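Local coordinates for HTH-type transcriptional regulator KdgR (Escherichia coli, PDB 1YSP), which represses transcription of genes for the transport and catabolism of 2-keto-3-deoxygluconate, this chain being its C-terminal IclR-type effector-binding domain, at residues A[88-93]-A[118-123]. Numbering follows the deposited sequence.
Sequences STERTI and QEEGLR
Two turns meet at the surface of the IclR-type C-terminal domain. Residues 89-92 form a type I beta turn before helix 96-109, and residues 119-122 form a type II turn leading into strand 123-130. Thr89 carries much of the contact from the first segment. Its methyl CG2 lies against the backbone of the second turn, 3.8 Å from Glu119 N. Thr89 CG2 is equally close, 3.8 Å, to Glu120 CD. The Thr89 and Glu120 side chains lie alongside each other, pointing opposite ways. Beside them, Ser88 CB packs 3.5 Å from Gln118 O.

A chi1 of 71° turns Thr89 OG1 back over its own main chain and points CG2 at Glu120. OG1 accepts from Arg91 N at 3.1 Å, an ST turn, and also bonds the carbonyl of Glu116. Thr92 OG1 accepts from Thr89 N at 2.9 Å and bonds the carbonyl of Glu117. The two threonines thus tie the first turn to the chain just before Gln118.

The bent side chains of Glu90 and Glu120, both exposed, cross at about a right angle. In the conformer described, Glu90 OE2 comes 3.0 Å from Glu120 OE2. As Glu90 has two conformers, this close approach is doubtful. The carboxylate planes are 41° apart in this copy.

The contact therefore combines a methyl group packed on backbone with an exposed acidic pair, whose closeness is uncertain. If the approach is real and both carboxylates are charged, they should repel, unless a proton is shared.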
ATOM      1  N   SER A  88      -5.610  14.984  -8.174  1.00 27.05           N
ATOM      2  CA  SER A  88      -5.029  15.726  -7.016  1.00 30.21           C
ATOM      3  C   SER A  88      -3.788  16.469  -7.401  1.00 30.53           C
ATOM      4  O   SER A  88      -3.558  17.609  -6.989  1.00 33.19           O
ATOM      5  CB  SER A  88      -4.734  14.790  -5.842  1.00 30.60           C
ATOM      6  OG  SER A  88      -5.953  14.388  -5.281  1.00 33.29           O
ATOM      7  N   THR A  89      -2.959  15.826  -8.193  1.00 29.35           N
ATOM      8  CA  THR A  89      -1.707  16.385  -8.575  1.00 28.87           C
ATOM      9  C   THR A  89      -1.496  16.046 -10.024  1.00 29.35           C
ATOM     10  O   THR A  89      -2.247  15.232 -10.635  1.00 28.15           O
ATOM     11  CB  THR A  89      -0.507  15.753  -7.761  1.00 28.66           C
ATOM     12  OG1 THR A  89      -0.320  14.409  -8.199  1.00 27.88           O
ATOM     13  CG2 THR A  89      -0.728  15.791  -6.249  1.00 29.75           C
ATOM     14  N   GLU A  90      -0.405  16.601 -10.529  1.00 29.76           N
ATOM     15  CA  GLU A  90       0.104  16.329 -11.856  0.50 30.06           C
ATOM     16  C   GLU A  90       0.216  14.813 -12.150  1.00 29.98           C
ATOM     17  O   GLU A  90      -0.026  14.341 -13.281  1.00 29.78           O
ATOM     18  CB  GLU A  90       1.467  17.033 -11.966  0.50 31.05           C
ATOM     19  CG  GLU A  90       1.477  18.482 -11.362  0.50 31.44           C
ATOM     20  CD  GLU A  90       1.330  18.554  -9.832  0.50 32.49           C
ATOM     21  OE1 GLU A  90       1.950  17.751  -9.114  0.50 35.44           O
ATOM     22  OE2 GLU A  90       0.585  19.420  -9.333  0.50 35.27           O
ATOM     23  N   ARG A  91       0.602  14.044 -11.137  1.00 27.14           N
ATOM     24  CA  ARG A  91       0.911  12.624 -11.334  1.00 25.62           C
ATOM     25  C   ARG A  91      -0.223  11.630 -11.062  1.00 22.76           C
ATOM     26  O   ARG A  91      -0.069  10.419 -11.321  1.00 20.83           O
ATOM     27  CB  ARG A  91       2.126  12.229 -10.469  1.00 24.45           C
ATOM     28  CG  ARG A  91       3.436  12.858 -10.951  1.00 27.54           C
ATOM     29  CD  ARG A  91       4.636  12.315 -10.163  1.00 30.18           C
ATOM     30  NE  ARG A  91       4.872  10.902 -10.485  1.00 36.16           N
ATOM     31  CZ  ARG A  91       5.716  10.452 -11.418  1.00 41.66           C
ATOM     32  NH1 ARG A  91       6.456  11.299 -12.136  1.00 43.04           N
ATOM     33  NH2 ARG A  91       5.840   9.144 -11.625  1.00 42.19           N
ATOM     34  N   THR A  92      -1.335  12.131 -10.539  1.00 21.91           N
ATOM     35  CA  THR A  92      -2.464  11.255 -10.190  1.00 21.03           C
ATOM     36  C   THR A  92      -2.944  10.491 -11.413  1.00 21.86           C
ATOM     37  O   THR A  92      -3.073  11.093 -12.526  1.00 22.70           O
ATOM     38  CB  THR A  92      -3.673  12.003  -9.600  1.00 21.76           C
ATOM     39  OG1 THR A  92      -3.246  12.928  -8.595  1.00 21.29           O
ATOM     40  CG2 THR A  92      -4.644  10.939  -8.992  1.00 18.76           C
ATOM     41  N   ILE A  93      -3.182   9.175 -11.241  1.00 18.63           N
ATOM     42  CA  ILE A  93      -3.738   8.308 -12.287  1.00 20.16           C
ATOM     43  C   ILE A  93      -5.272   8.477 -12.189  1.00 19.80           C
ATOM     44  O   ILE A  93      -5.847   8.212 -11.129  1.00 20.07           O
ATOM     45  CB  ILE A  93      -3.384   6.780 -12.064  1.00 20.21           C
ATOM     46  CG1 ILE A  93      -1.869   6.534 -12.162  1.00 22.10           C
ATOM     47  CG2 ILE A  93      -4.143   5.944 -13.071  1.00 22.67           C
ATOM     48  CD1 ILE A  93      -1.362   5.455 -11.172  1.00 23.35           C
ATOM     49  N   GLN A 118      -1.029  11.740  -4.452  1.00 29.42           N
ATOM     50  CA  GLN A 118      -2.036  12.361  -3.573  1.00 32.53           C
ATOM     51  C   GLN A 118      -1.699  13.796  -3.193  1.00 33.86           C
ATOM     52  O   GLN A 118      -2.584  14.659  -3.146  1.00 33.42           O
ATOM     53  CB  GLN A 118      -2.184  11.577  -2.263  1.00 33.02           C
ATOM     54  CG  GLN A 118      -2.873  10.278  -2.350  1.00 33.54           C
ATOM     55  CD  GLN A 118      -3.228   9.768  -0.956  1.00 37.37           C
ATOM     56  OE1 GLN A 118      -4.386   9.785  -0.565  1.00 41.63           O
ATOM     57  NE2 GLN A 118      -2.223   9.329  -0.204  1.00 35.48           N
ATOM     58  N   GLU A 119      -0.426  14.039  -2.920  1.00 35.07           N
ATOM     59  CA  GLU A 119       0.018  15.304  -2.366  1.00 37.93           C
ATOM     60  C   GLU A 119       1.427  15.566  -2.846  1.00 37.41           C
ATOM     61  O   GLU A 119       2.294  14.677  -2.795  1.00 36.87           O
ATOM     62  CB  GLU A 119      -0.018  15.216  -0.838  1.00 38.57           C
ATOM     63  CG  GLU A 119      -0.096  16.548  -0.129  1.00 45.42           C
ATOM     64  CD  GLU A 119      -0.480  16.386   1.329  1.00 51.05           C
ATOM     65  OE1 GLU A 119      -0.010  17.196   2.157  1.00 55.16           O
ATOM     66  OE2 GLU A 119      -1.233  15.435   1.643  1.00 53.88           O
ATOM     67  N   GLU A 120       1.670  16.767  -3.350  1.00 37.31           N
ATOM     68  CA  GLU A 120       3.049  17.139  -3.687  1.00 38.60           C
ATOM     69  C   GLU A 120       3.943  16.933  -2.454  1.00 37.61           C
ATOM     70  O   GLU A 120       3.529  17.170  -1.317  1.00 38.65           O
ATOM     71  CB  GLU A 120       3.143  18.588  -4.205  1.00 40.01           C
ATOM     72  CG  GLU A 120       2.403  18.813  -5.514  1.00 44.05           C
ATOM     73  CD  GLU A 120       0.900  19.067  -5.348  1.00 50.30           C
ATOM     74  OE1 GLU A 120       0.341  18.854  -4.231  1.00 51.81           O
ATOM     75  OE2 GLU A 120       0.276  19.503  -6.358  1.00 53.47           O
ATOM     76  N   GLY A 121       5.131  16.404  -2.685  1.00 37.27           N
ATOM     77  CA  GLY A 121       6.088  16.238  -1.607  1.00 36.82           C
ATOM     78  C   GLY A 121       5.875  15.017  -0.741  1.00 35.90           C
ATOM     79  O   GLY A 121       6.641  14.802   0.210  1.00 35.61           O
ATOM     80  N   LEU A 122       4.852  14.208  -1.058  1.00 33.85           N
ATOM     81  CA  LEU A 122       4.610  12.963  -0.290  1.00 32.67           C
ATOM     82  C   LEU A 122       4.810  11.703  -1.164  1.00 30.95           C
ATOM     83  O   LEU A 122       4.221  11.597  -2.245  1.00 29.22           O
ATOM     84  CB  LEU A 122       3.204  12.980   0.353  1.00 32.66           C
ATOM     85  CG  LEU A 122       2.620  11.706   0.991  1.00 34.56           C
ATOM     86  CD1 LEU A 122       3.191  11.556   2.412  1.00 36.66           C
ATOM     87  CD2 LEU A 122       1.071  11.717   1.047  1.00 34.81           C
ATOM     88  N   ARG A 123       5.648  10.768  -0.712  1.00 28.96           N
ATOM     89  CA  ARG A 123       5.803   9.522  -1.441  1.00 28.88           C
ATOM     90  C   ARG A 123       5.615   8.351  -0.482  1.00 28.43           C
ATOM     91  O   ARG A 123       6.002   8.447   0.683  1.00 26.92           O
ATOM     92  CB  ARG A 123       7.137   9.438  -2.155  1.00 29.38           C
ATOM     93  CG  ARG A 123       7.152   8.259  -3.099  1.00 34.71           C
ATOM     94  CD  ARG A 123       8.498   7.787  -3.570  1.00 41.81           C
ATOM     95  NE  ARG A 123       9.126   8.603  -4.579  1.00 42.32           N
ATOM     96  CZ  ARG A 123       9.651   8.141  -5.714  1.00 44.62           C
ATOM     97  NH1 ARG A 123       9.568   6.854  -6.051  1.00 44.28           N
ATOM     98  NH2 ARG A 123      10.263   8.983  -6.530  1.00 44.11           N
TER